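Local coordinates for protein epsin-1 (Saccharomyces cerevisiae, PDB 5LOZ) that binds membranes rich in PtdIns(3,5)P2 and PtdIns(4,5)P2 and is required for endocytosis and actin localization, here represented by its ENTH domain, at residues K90-F95 against Q107-K112; K55-I60 against F95-D100; L9-T14 against M43-K48. All coordinates share one frame; numbering follows the deposited sequence.

Interaction 1: residues K90-F95 against Q107-K112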
loop_
_atom_site.group_PDB
_atom_site.type_symbol
_atom_site.label_atom_id
_atom_site.label_comp_id
_atom_site.label_asym_id
_atom_site.label_seq_id
_atom_site.Cartn_x
_atom_site.Cartn_y
_atom_site.Cartn_z
ATOM N N LYS A 90 -5.676 -7.497 -6.953
ATOM C CA LYS A 90 -5.529 -8.346 -8.121
ATOM C C LYS A 90 -6.069 -7.626 -9.363
ATOM O O LYS A 90 -5.395 -7.613 -10.352
ATOM C CB LYS A 90 -6.183 -9.722 -7.924
ATOM C CG LYS A 90 -7.624 -9.816 -8.388
ATOM C CD LYS A 90 -7.717 -10.327 -9.799
ATOM C CE LYS A 90 -8.911 -11.258 -9.961
ATOM N NZ LYS A 90 -8.517 -12.478 -10.714
ATOM N N THR A 91 -7.192 -6.902 -9.264
ATOM C CA THR A 91 -7.740 -6.243 -10.460
ATOM C C THR A 91 -6.794 -5.158 -10.979
ATOM O O THR A 91 -6.780 -4.858 -12.189
ATOM C CB THR A 91 -9.157 -5.688 -10.291
ATOM O OG1 THR A 91 -9.165 -4.572 -9.394
ATOM C CG2 THR A 91 -10.082 -6.756 -9.790
ATOM N N LEU A 92 -5.936 -4.650 -10.098
ATOM C CA LEU A 92 -5.062 -3.521 -10.428
ATOM C C LEU A 92 -3.843 -3.990 -11.217
ATOM O O LEU A 92 -3.102 -3.195 -11.751
ATOM C CB LEU A 92 -4.709 -2.727 -9.168
ATOM C CG LEU A 92 -5.817 -1.822 -8.580
ATOM C CD1 LEU A 92 -5.391 -1.295 -7.214
ATOM C CD2 LEU A 92 -6.127 -0.634 -9.503
ATOM N N LYS A 93 -3.645 -5.304 -11.283
ATOM C CA LYS A 93 -2.603 -5.882 -12.108
ATOM C C LYS A 93 -2.824 -5.499 -13.590
ATOM O O LYS A 93 -1.895 -5.502 -14.376
ATOM C CB LYS A 93 -2.617 -7.395 -11.981
ATOM C CG LYS A 93 -2.202 -7.882 -10.607
ATOM C CD LYS A 93 -2.417 -9.366 -10.424
ATOM C CE LYS A 93 -1.637 -10.139 -11.415
ATOM N NZ LYS A 93 -1.643 -11.623 -11.119
ATOM N N GLU A 94 -4.074 -5.166 -13.922
ATOM C CA GLU A 94 -4.481 -4.795 -15.257
ATOM C C GLU A 94 -4.982 -3.359 -15.404
ATOM O O GLU A 94 -5.519 -3.018 -16.451
ATOM C CB GLU A 94 -5.525 -5.796 -15.788
ATOM C CG GLU A 94 -4.965 -7.117 -16.284
ATOM C CD GLU A 94 -3.825 -6.951 -17.310
ATOM O OE1 GLU A 94 -2.734 -7.530 -17.112
ATOM O OE2 GLU A 94 -4.017 -6.219 -18.303
ATOM N N PHE A 95 -4.758 -2.521 -14.376
ATOM C CA PHE A 95 -5.109 -1.121 -14.410
ATOM C C PHE A 95 -4.448 -0.454 -15.619
ATOM O O PHE A 95 -3.303 -0.729 -15.968
ATOM C CB PHE A 95 -4.657 -0.419 -13.121
ATOM C CG PHE A 95 -4.874 1.056 -13.103
ATOM C CD1 PHE A 95 -6.087 1.595 -12.703
ATOM C CD2 PHE A 95 -3.845 1.931 -13.445
ATOM C CE1 PHE A 95 -6.289 2.959 -12.698
ATOM C CE2 PHE A 95 -4.043 3.295 -13.403
ATOM C CZ PHE A 95 -5.242 3.827 -13.016
ATOM N N GLN A 107 1.252 1.506 -16.058
ATOM C CA GLN A 107 2.252 0.448 -15.859
ATOM C C GLN A 107 2.888 0.476 -14.456
ATOM O O GLN A 107 3.300 -0.566 -13.944
ATOM C CB GLN A 107 3.334 0.511 -16.909
ATOM C CG GLN A 107 4.257 1.684 -16.779
ATOM C CD GLN A 107 5.256 1.754 -17.898
ATOM O OE1 GLN A 107 6.162 0.904 -17.970
ATOM N NE2 GLN A 107 5.127 2.776 -18.777
ATOM N N ILE A 108 2.942 1.677 -13.843
ATOM C CA ILE A 108 3.450 1.859 -12.504
ATOM C C ILE A 108 2.518 1.129 -11.536
ATOM O O ILE A 108 2.984 0.377 -10.692
ATOM C CB ILE A 108 3.605 3.371 -12.157
ATOM C CG1 ILE A 108 4.676 4.021 -13.056
ATOM C CG2 ILE A 108 3.954 3.546 -10.691
ATOM C CD1 ILE A 108 4.748 5.584 -13.039
ATOM N N VAL A 109 1.216 1.359 -11.652
ATOM C CA VAL A 109 0.181 0.661 -10.876
ATOM C C VAL A 109 0.238 -0.841 -11.079
ATOM O O VAL A 109 0.297 -1.591 -10.087
ATOM C CB VAL A 109 -1.222 1.153 -11.205
ATOM C CG1 VAL A 109 -2.306 0.364 -10.434
ATOM C CG2 VAL A 109 -1.366 2.668 -10.910
ATOM N N ARG A 110 0.297 -1.263 -12.347
ATOM C CA ARG A 110 0.322 -2.677 -12.704
ATOM C C ARG A 110 1.535 -3.418 -12.094
ATOM O O ARG A 110 1.385 -4.533 -11.531
ATOM C CB ARG A 110 0.326 -2.866 -14.242
ATOM C CG ARG A 110 -0.968 -2.423 -14.933
ATOM C CD ARG A 110 -1.070 -2.990 -16.301
ATOM N NE ARG A 110 -0.043 -2.546 -17.238
ATOM C CZ ARG A 110 -0.106 -1.392 -17.930
ATOM N NH1 ARG A 110 -1.127 -0.583 -17.771
ATOM N NH2 ARG A 110 0.843 -1.038 -18.762
ATOM N N VAL A 111 2.734 -2.841 -12.250
ATOM C CA VAL A 111 3.931 -3.471 -11.676
ATOM C C VAL A 111 3.843 -3.614 -10.132
ATOM O O VAL A 111 4.094 -4.691 -9.571
ATOM C CB VAL A 111 5.200 -2.778 -12.095
ATOM C CG1 VAL A 111 6.383 -3.326 -11.315
ATOM C CG2 VAL A 111 5.438 -2.997 -13.595
ATOM N N LYS A 112 3.446 -2.554 -9.467
ATOM C CA LYS A 112 3.252 -2.618 -8.000
ATOM C C LYS A 112 2.207 -3.657 -7.545
ATOM O O LYS A 112 2.431 -4.401 -6.574
ATOM C CB LYS A 112 2.946 -1.224 -7.463
ATOM C CG LYS A 112 4.175 -0.314 -7.490
ATOM C CD LYS A 112 3.835 1.102 -7.131
ATOM C CE LYS A 112 5.053 2.028 -7.273
ATOM N NZ LYS A 112 6.165 1.619 -6.377
#

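Interaction 2: residues K55-I60 against F95-D100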
loop_
_atom_site.group_PDB
_atom_site.type_symbol
_atom_site.label_atom_id
_atom_site.label_comp_id
_atom_site.label_asym_id
_atom_site.label_seq_id
_atom_site.Cartn_x
_atom_site.Cartn_y
_atom_site.Cartn_z
ATOM N N LYS A 55 -7.687 9.086 -13.005
ATOM C CA LYS A 55 -7.027 10.383 -12.930
ATOM C C LYS A 55 -6.135 10.470 -11.686
ATOM O O LYS A 55 -5.066 11.062 -11.700
ATOM C CB LYS A 55 -8.088 11.495 -12.877
ATOM C CG LYS A 55 -7.540 12.873 -12.714
ATOM C CD LYS A 55 -8.689 13.907 -12.621
ATOM C CE LYS A 55 -8.191 15.282 -12.137
ATOM N NZ LYS A 55 -9.287 16.320 -12.055
ATOM N N TYR A 56 -6.591 9.855 -10.605
ATOM C CA TYR A 56 -5.831 9.819 -9.352
ATOM C C TYR A 56 -5.051 8.544 -9.209
ATOM O O TYR A 56 -4.993 7.982 -8.121
ATOM C CB TYR A 56 -6.786 9.987 -8.182
ATOM C CG TYR A 56 -7.555 11.269 -8.279
ATOM C CD1 TYR A 56 -6.933 12.481 -8.038
ATOM C CD2 TYR A 56 -8.884 11.276 -8.648
ATOM C CE1 TYR A 56 -7.617 13.666 -8.143
ATOM C CE2 TYR A 56 -9.584 12.467 -8.745
ATOM C CZ TYR A 56 -8.938 13.666 -8.490
ATOM O OH TYR A 56 -9.609 14.868 -8.587
ATOM N N TRP A 57 -4.418 8.094 -10.301
ATOM C CA TRP A 57 -3.625 6.895 -10.260
ATOM C C TRP A 57 -2.475 6.966 -9.243
ATOM O O TRP A 57 -1.995 5.907 -8.786
ATOM C CB TRP A 57 -3.071 6.558 -11.648
ATOM C CG TRP A 57 -2.076 7.546 -12.219
ATOM C CD1 TRP A 57 -2.363 8.608 -13.024
ATOM C CD2 TRP A 57 -0.665 7.563 -12.025
ATOM N NE1 TRP A 57 -1.214 9.281 -13.337
ATOM C CE2 TRP A 57 -0.157 8.670 -12.731
ATOM C CE3 TRP A 57 0.235 6.755 -11.320
ATOM C CZ2 TRP A 57 1.202 8.985 -12.748
ATOM C CZ3 TRP A 57 1.564 7.063 -11.353
ATOM C CH2 TRP A 57 2.041 8.163 -12.057
ATOM N N ARG A 58 -1.996 8.176 -8.909
ATOM C CA ARG A 58 -0.929 8.316 -7.894
ATOM C C ARG A 58 -1.408 7.891 -6.512
ATOM O O ARG A 58 -0.634 7.318 -5.746
ATOM C CB ARG A 58 -0.296 9.707 -7.872
ATOM C CG ARG A 58 0.475 10.066 -9.123
ATOM C CD ARG A 58 0.812 11.543 -9.164
ATOM N NE ARG A 58 1.614 11.828 -10.373
ATOM C CZ ARG A 58 1.092 12.091 -11.579
ATOM N NH1 ARG A 58 -0.214 12.095 -11.736
ATOM N NH2 ARG A 58 1.875 12.291 -12.626
ATOM N N HIS A 59 -2.693 8.083 -6.218
ATOM C CA HIS A 59 -3.257 7.611 -4.998
ATOM C C HIS A 59 -3.114 6.102 -4.913
ATOM O O HIS A 59 -2.723 5.562 -3.881
ATOM C CB HIS A 59 -4.748 7.961 -4.885
ATOM C CG HIS A 59 -5.037 9.389 -4.573
ATOM N ND1 HIS A 59 -6.298 9.934 -4.729
ATOM C CD2 HIS A 59 -4.232 10.405 -4.189
ATOM C CE1 HIS A 59 -6.255 11.213 -4.407
ATOM N NE2 HIS A 59 -5.020 11.525 -4.073
ATOM N N ILE A 60 -3.430 5.449 -6.018
ATOM C CA ILE A 60 -3.398 3.984 -6.146
ATOM C C ILE A 60 -1.978 3.448 -6.064
ATOM O O ILE A 60 -1.701 2.585 -5.238
ATOM C CB ILE A 60 -4.038 3.517 -7.501
ATOM C CG1 ILE A 60 -5.442 4.151 -7.669
ATOM C CG2 ILE A 60 -4.078 2.033 -7.573
ATOM C CD1 ILE A 60 -6.225 3.659 -8.905
ATOM N N PHE A 95 -4.758 -2.521 -14.376
ATOM C CA PHE A 95 -5.109 -1.121 -14.410
ATOM C C PHE A 95 -4.448 -0.454 -15.619
ATOM O O PHE A 95 -3.303 -0.729 -15.968
ATOM C CB PHE A 95 -4.657 -0.419 -13.121
ATOM C CG PHE A 95 -4.874 1.056 -13.103
ATOM C CD1 PHE A 95 -6.087 1.595 -12.703
ATOM C CD2 PHE A 95 -3.845 1.931 -13.445
ATOM C CE1 PHE A 95 -6.289 2.959 -12.698
ATOM C CE2 PHE A 95 -4.043 3.295 -13.403
ATOM C CZ PHE A 95 -5.242 3.827 -13.016
ATOM N N ARG A 96 -5.143 0.479 -16.236
ATOM C CA ARG A 96 -4.584 1.175 -17.409
ATOM C C ARG A 96 -4.840 2.673 -17.315
ATOM O O ARG A 96 -5.893 3.119 -16.884
ATOM C CB ARG A 96 -5.208 0.643 -18.726
ATOM C CG ARG A 96 -5.180 -0.885 -18.841
ATOM C CD ARG A 96 -5.570 -1.339 -20.267
ATOM N NE ARG A 96 -4.618 -0.841 -21.261
ATOM C CZ ARG A 96 -3.473 -1.436 -21.557
ATOM N NH1 ARG A 96 -3.147 -2.585 -20.970
ATOM N NH2 ARG A 96 -2.641 -0.884 -22.432
ATOM N N HIS A 97 -3.849 3.436 -17.720
ATOM C CA HIS A 97 -3.948 4.879 -17.713
ATOM C C HIS A 97 -2.845 5.492 -18.564
ATOM O O HIS A 97 -1.681 5.201 -18.393
ATOM C CB HIS A 97 -3.924 5.467 -16.301
ATOM C CG HIS A 97 -4.168 6.935 -16.265
ATOM N ND1 HIS A 97 -5.432 7.482 -16.271
ATOM C CD2 HIS A 97 -3.303 7.978 -16.253
ATOM C CE1 HIS A 97 -5.340 8.798 -16.248
ATOM N NE2 HIS A 97 -4.058 9.129 -16.255
ATOM N N GLU A 98 -3.259 6.288 -19.540
ATOM C CA GLU A 98 -2.357 7.089 -20.352
ATOM C C GLU A 98 -2.657 8.507 -19.980
ATOM O O GLU A 98 -3.840 8.889 -19.929
ATOM C CB GLU A 98 -2.657 6.828 -21.836
ATOM C CG GLU A 98 -1.864 7.682 -22.808
ATOM C CD GLU A 98 -2.122 7.302 -24.240
ATOM O OE1 GLU A 98 -1.362 6.477 -24.792
ATOM O OE2 GLU A 98 -3.050 7.853 -24.833
ATOM N N ASP A 99 -1.636 9.296 -19.664
ATOM C CA ASP A 99 -1.902 10.671 -19.232
ATOM C C ASP A 99 -2.024 11.614 -20.431
ATOM O O ASP A 99 -1.951 11.179 -21.588
ATOM C CB ASP A 99 -0.897 11.137 -18.158
ATOM C CG ASP A 99 0.466 11.412 -18.701
ATOM O OD1 ASP A 99 0.639 11.356 -19.938
ATOM O OD2 ASP A 99 1.389 11.656 -17.866
ATOM N N ASP A 100 -2.173 12.902 -20.147
ATOM C CA ASP A 100 -2.349 13.898 -21.181
ATOM C C ASP A 100 -1.112 14.086 -22.064
ATOM O O ASP A 100 -1.195 14.692 -23.133
ATOM C CB ASP A 100 -2.798 15.226 -20.552
ATOM C CG ASP A 100 -4.178 15.134 -19.922
ATOM O OD1 ASP A 100 -5.166 14.930 -20.682
ATOM O OD2 ASP A 100 -4.277 15.303 -18.662
HETATM O O HOH W 1 0.651 12.584 -15.310
#

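Interaction 3: residues L9-T14 against M43-K48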
loop_
_atom_site.group_PDB
_atom_site.type_symbol
_atom_site.label_atom_id
_atom_site.label_comp_id
_atom_site.label_asym_id
_atom_site.label_seq_id
_atom_site.Cartn_x
_atom_site.Cartn_y
_atom_site.Cartn_z
ATOM N N LEU A 9 -1.216 11.310 8.579
ATOM C CA LEU A 9 0.001 10.560 8.114
ATOM C C LEU A 9 -0.290 9.759 6.819
ATOM O O LEU A 9 0.395 9.904 5.794
ATOM C CB LEU A 9 0.460 9.591 9.195
ATOM C CG LEU A 9 1.895 9.044 9.275
ATOM C CD1 LEU A 9 1.913 7.653 9.916
ATOM C CD2 LEU A 9 2.587 9.057 8.039
ATOM N N VAL A 10 -1.310 8.922 6.868
ATOM C CA VAL A 10 -1.576 8.005 5.746
ATOM C C VAL A 10 -2.070 8.787 4.531
ATOM O O VAL A 10 -1.645 8.495 3.416
ATOM C CB VAL A 10 -2.518 6.833 6.105
ATOM C CG1 VAL A 10 -3.924 7.309 6.503
ATOM C CG2 VAL A 10 -2.585 5.872 4.971
ATOM N N ARG A 11 -2.873 9.811 4.742
ATOM C CA ARG A 11 -3.340 10.665 3.618
ATOM C C ARG A 11 -2.180 11.385 2.937
ATOM O O ARG A 11 -2.109 11.402 1.708
ATOM C CB ARG A 11 -4.367 11.688 4.080
ATOM C CG ARG A 11 -5.748 11.119 4.465
ATOM C CD ARG A 11 -6.814 12.234 4.505
ATOM N NE ARG A 11 -6.976 12.767 3.168
ATOM C CZ ARG A 11 -7.418 13.983 2.877
ATOM N NH1 ARG A 11 -7.768 14.816 3.847
ATOM N NH2 ARG A 11 -7.501 14.374 1.601
ATOM N N ASN A 12 -1.272 11.953 3.733
ATOM C CA ASN A 12 -0.135 12.686 3.218
ATOM C C ASN A 12 0.813 11.783 2.476
ATOM O O ASN A 12 1.350 12.151 1.444
ATOM C CB ASN A 12 0.637 13.387 4.326
ATOM C CG ASN A 12 -0.115 14.570 4.938
ATOM O OD1 ASN A 12 -1.096 15.061 4.391
ATOM N ND2 ASN A 12 0.346 15.016 6.111
ATOM N N ALA A 13 0.966 10.571 3.002
ATOM C CA ALA A 13 1.845 9.578 2.444
ATOM C C ALA A 13 1.343 9.010 1.079
ATOM O O ALA A 13 2.125 8.461 0.321
ATOM C CB ALA A 13 2.017 8.404 3.473
ATOM N N THR A 14 0.045 9.171 0.793
ATOM C CA THR A 14 -0.569 8.651 -0.399
ATOM C C THR A 14 -1.175 9.773 -1.266
ATOM O O THR A 14 -2.010 9.506 -2.108
ATOM C CB THR A 14 -1.606 7.592 -0.071
ATOM O OG1 THR A 14 -2.576 8.124 0.840
ATOM C CG2 THR A 14 -0.941 6.373 0.589
ATOM N N MET A 43 -5.587 1.024 7.257
ATOM C CA MET A 43 -6.097 0.111 6.250
ATOM C C MET A 43 -7.314 0.664 5.530
ATOM O O MET A 43 -7.437 0.504 4.328
ATOM C CB MET A 43 -6.369 -1.306 6.809
ATOM C CG MET A 43 -5.139 -2.007 7.386
ATOM S SD MET A 43 -3.561 -1.624 6.551
ATOM C CE MET A 43 -3.701 -2.671 5.140
ATOM N N ASP A 44 -8.200 1.344 6.257
ATOM C CA ASP A 44 -9.392 1.933 5.638
ATOM C C ASP A 44 -9.075 3.055 4.621
ATOM O O ASP A 44 -9.710 3.106 3.554
ATOM C CB ASP A 44 -10.370 2.456 6.666
ATOM C CG ASP A 44 -11.671 2.950 6.018
ATOM O OD1 ASP A 44 -12.447 2.103 5.512
ATOM O OD2 ASP A 44 -11.884 4.182 5.989
ATOM N N MET A 45 -8.126 3.932 4.962
ATOM C CA MET A 45 -7.698 4.990 4.023
ATOM C C MET A 45 -6.997 4.370 2.801
ATOM O O MET A 45 -7.228 4.765 1.687
ATOM C CB MET A 45 -6.764 5.984 4.718
ATOM C CG MET A 45 -6.295 7.152 3.792
ATOM S SD MET A 45 -7.670 8.128 3.027
ATOM C CE MET A 45 -8.767 8.157 4.395
ATOM N N LEU A 46 -6.160 3.366 3.042
ATOM C CA LEU A 46 -5.497 2.625 1.964
ATOM C C LEU A 46 -6.501 1.982 1.028
ATOM O O LEU A 46 -6.337 2.006 -0.179
ATOM C CB LEU A 46 -4.524 1.573 2.583
ATOM C CG LEU A 46 -2.998 1.701 2.568
ATOM C CD1 LEU A 46 -2.434 3.101 2.295
ATOM C CD2 LEU A 46 -2.342 0.972 3.743
ATOM N N ASP A 47 -7.584 1.426 1.577
ATOM C CA ASP A 47 -8.634 0.866 0.756
ATOM C C ASP A 47 -9.329 1.920 -0.115
ATOM O O ASP A 47 -9.580 1.680 -1.291
ATOM C CB ASP A 47 -9.696 0.134 1.606
ATOM C CG ASP A 47 -10.706 -0.668 0.734
ATOM O OD1 ASP A 47 -10.291 -1.344 -0.261
ATOM O OD2 ASP A 47 -11.905 -0.640 1.066
ATOM N N LYS A 48 -9.654 3.063 0.481
ATOM C CA LYS A 48 -10.182 4.195 -0.278
ATOM C C LYS A 48 -9.267 4.639 -1.415
ATOM O O LYS A 48 -9.729 4.900 -2.499
ATOM C CB LYS A 48 -10.491 5.387 0.639
ATOM C CG LYS A 48 -11.730 5.165 1.511
ATOM C CD LYS A 48 -11.748 6.077 2.707
ATOM C CE LYS A 48 -13.042 5.910 3.503
ATOM N NZ LYS A 48 -12.855 6.468 4.871
#

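Interaction 1: residues K90-F95 against Q107-K112
Val109 packs obliquely against the Phe95 ring at the tight end of this contact. Val109 CB lies 3.5 Å from Phe95 CD2, and the CG2 methyl of Val109 reaches CD2 and CE2 of the ring. The CG1 methyl of Val109 sits 3.7 Å from Phe95 CB. Val109 CG1 also meets Leu92 CD2 at 4.1 Å. Phe95 holds CG anti to its backbone N (chi1 175°), which swings the ring over to Val109.

Arg110 forms the polar part. The CA atoms of Lys93 and Arg110 are only 4.4 Å apart, and Arg110 CA makes a CA-H...O contact with Leu92 O at 3.6 Å. The Arg110 chain bends at chi3, and NH1 donates a hydrogen bond to Phe95 O (2.8 Å, 163° at the hydrogen). The oxygen lies in the guanidinium plane, and the nitrogen lies in the carbonyl plane. Gln107 CA covers one face of the guanidinium. NH2 makes a salt bridge with Asp104, so two nitrogens are held and rotation of the group is restricted.

The Lys93 and Glu94 side chains start away from 107-112. Lys93 goes on to pack further along helix 106-121. Exposed Glu94 is the loose side: its OE2 stays 5.5 Å from Arg110 NE. The contact joins the turn after helix 86-91 to helix 106-121 in the alpha-alpha superhelix. Helix 57-73 packs beside it, with Ile60 touching Leu92, Phe95 and Val109.

Interaction 2: residues K55-I60 against F95-D100
Trp57 and His97 form the closest CA pair, 7.7 Å apart, where the first turn of helix 57-73 faces the irregular segment 95-100. This is a helix-to-loop contact in the alpha-alpha superhelix of the ENTH domain. No hydrogen bond joins the two segments directly. Tyr56 sits at the N-cap of the helix.

Trp57, Phe95 and His97 share most of the contact. Trp57 CG lies between the backbone N and the carbonyl carbon (chi1 66°), and the indole meets the imidazole of His97. Trp57 CD1 is 3.4 Å from His97 CD2. The five-membered ring of Trp57 and the His97 ring are oblique, with planes at 37°. Nearer the backbone of Trp57, Trp57 CB touches Phe95 CZ at 3.7 Å. The Ile60 and Phe95 side chains approach from opposite directions, with Ile60 CD1 3.9 Å from Phe95 CE1. His97 also bonds through its backbone to Gly106, which ties the loop to the start of helix 106-121.

The Arg58 guanidinium lies against the indole, with Trp57 CZ2 3.3 Å above its plane and over its centre. One water sits in that plane at the guanidinium edge; it accepts from Arg58 NH2 at 3.0 Å and donates to Asp99 OD2 at 2.8 Å.

Interaction 3: residues L9-T14 against M43-K48
Arg11 meets Met45 through its CG methylene, 3.8 Å from Met45 SD, and not through its flat guanidinium. The Asp44 carboxylate is turned to its own helix: Lys48 NZ lies 2.7 Å from Asp44 OD2 in a salt bridge, nearly along the C-O direction.

Between the two segments the packing is by aliphatic groups. Val10 CG1 presses on Met45 CG at 3.6 Å and is equally near Met45 CB. The other methyl, Val10 CG2, meets Leu46 CD1 at 3.9 Å. In Met45, chi1 (-179°) puts CG beside Val10, and the bend at chi2 turns SD to Arg11. Thr14 adds its CG2 methyl, with Thr14 CG2 4.0 Å from Leu46 CD1. With an alanine here, the two methyls of Val10 are lost, which would probably open a gap between the helices and leave Met45 CG and Leu46 CD1 short of partners.

Thr14 OG1 donates to Val10 O at 2.8 Å, tilted 27° from the carbonyl plane. It also bonds to Arg49 of helix 36-50, whose NH2 reaches Arg11 O. These bonds tie the C-terminal end of helix 5-13 to helix 36-50.

The axes of 9-13 and 43-48 approach to 9.8 Å and cross at -29°, so these two short segments run roughly the same way. This is near-parallel helix packing within the alpha-alpha superhelix of the ENTH domain. Helix 57-73 packs against the pair through Val66 and Leu70. Helix 23-32 packs on Leu9 and Ala13.

Overall arrangement
Interactions 1 and 2 are neighbours, with centres about 10 Å apart, and share Phe95. Interaction 1 uses its ring and its carbonyl; interaction 2 uses the far rim of the same ring. The two contacts make one apolar patch joining helix 57-73, helix 106-121 and the loop between helices 86-91 and 106-121. Both are only partly buried. Each also has a polar part, an arginine-carbonyl bond in interaction 1 and a water bridge in interaction 2. Interaction 3 is buried and mainly aliphatic, and pairs two helices. It lies about 17 Å from interaction 2 between centres, but Thr14 O still touches His59 CD2.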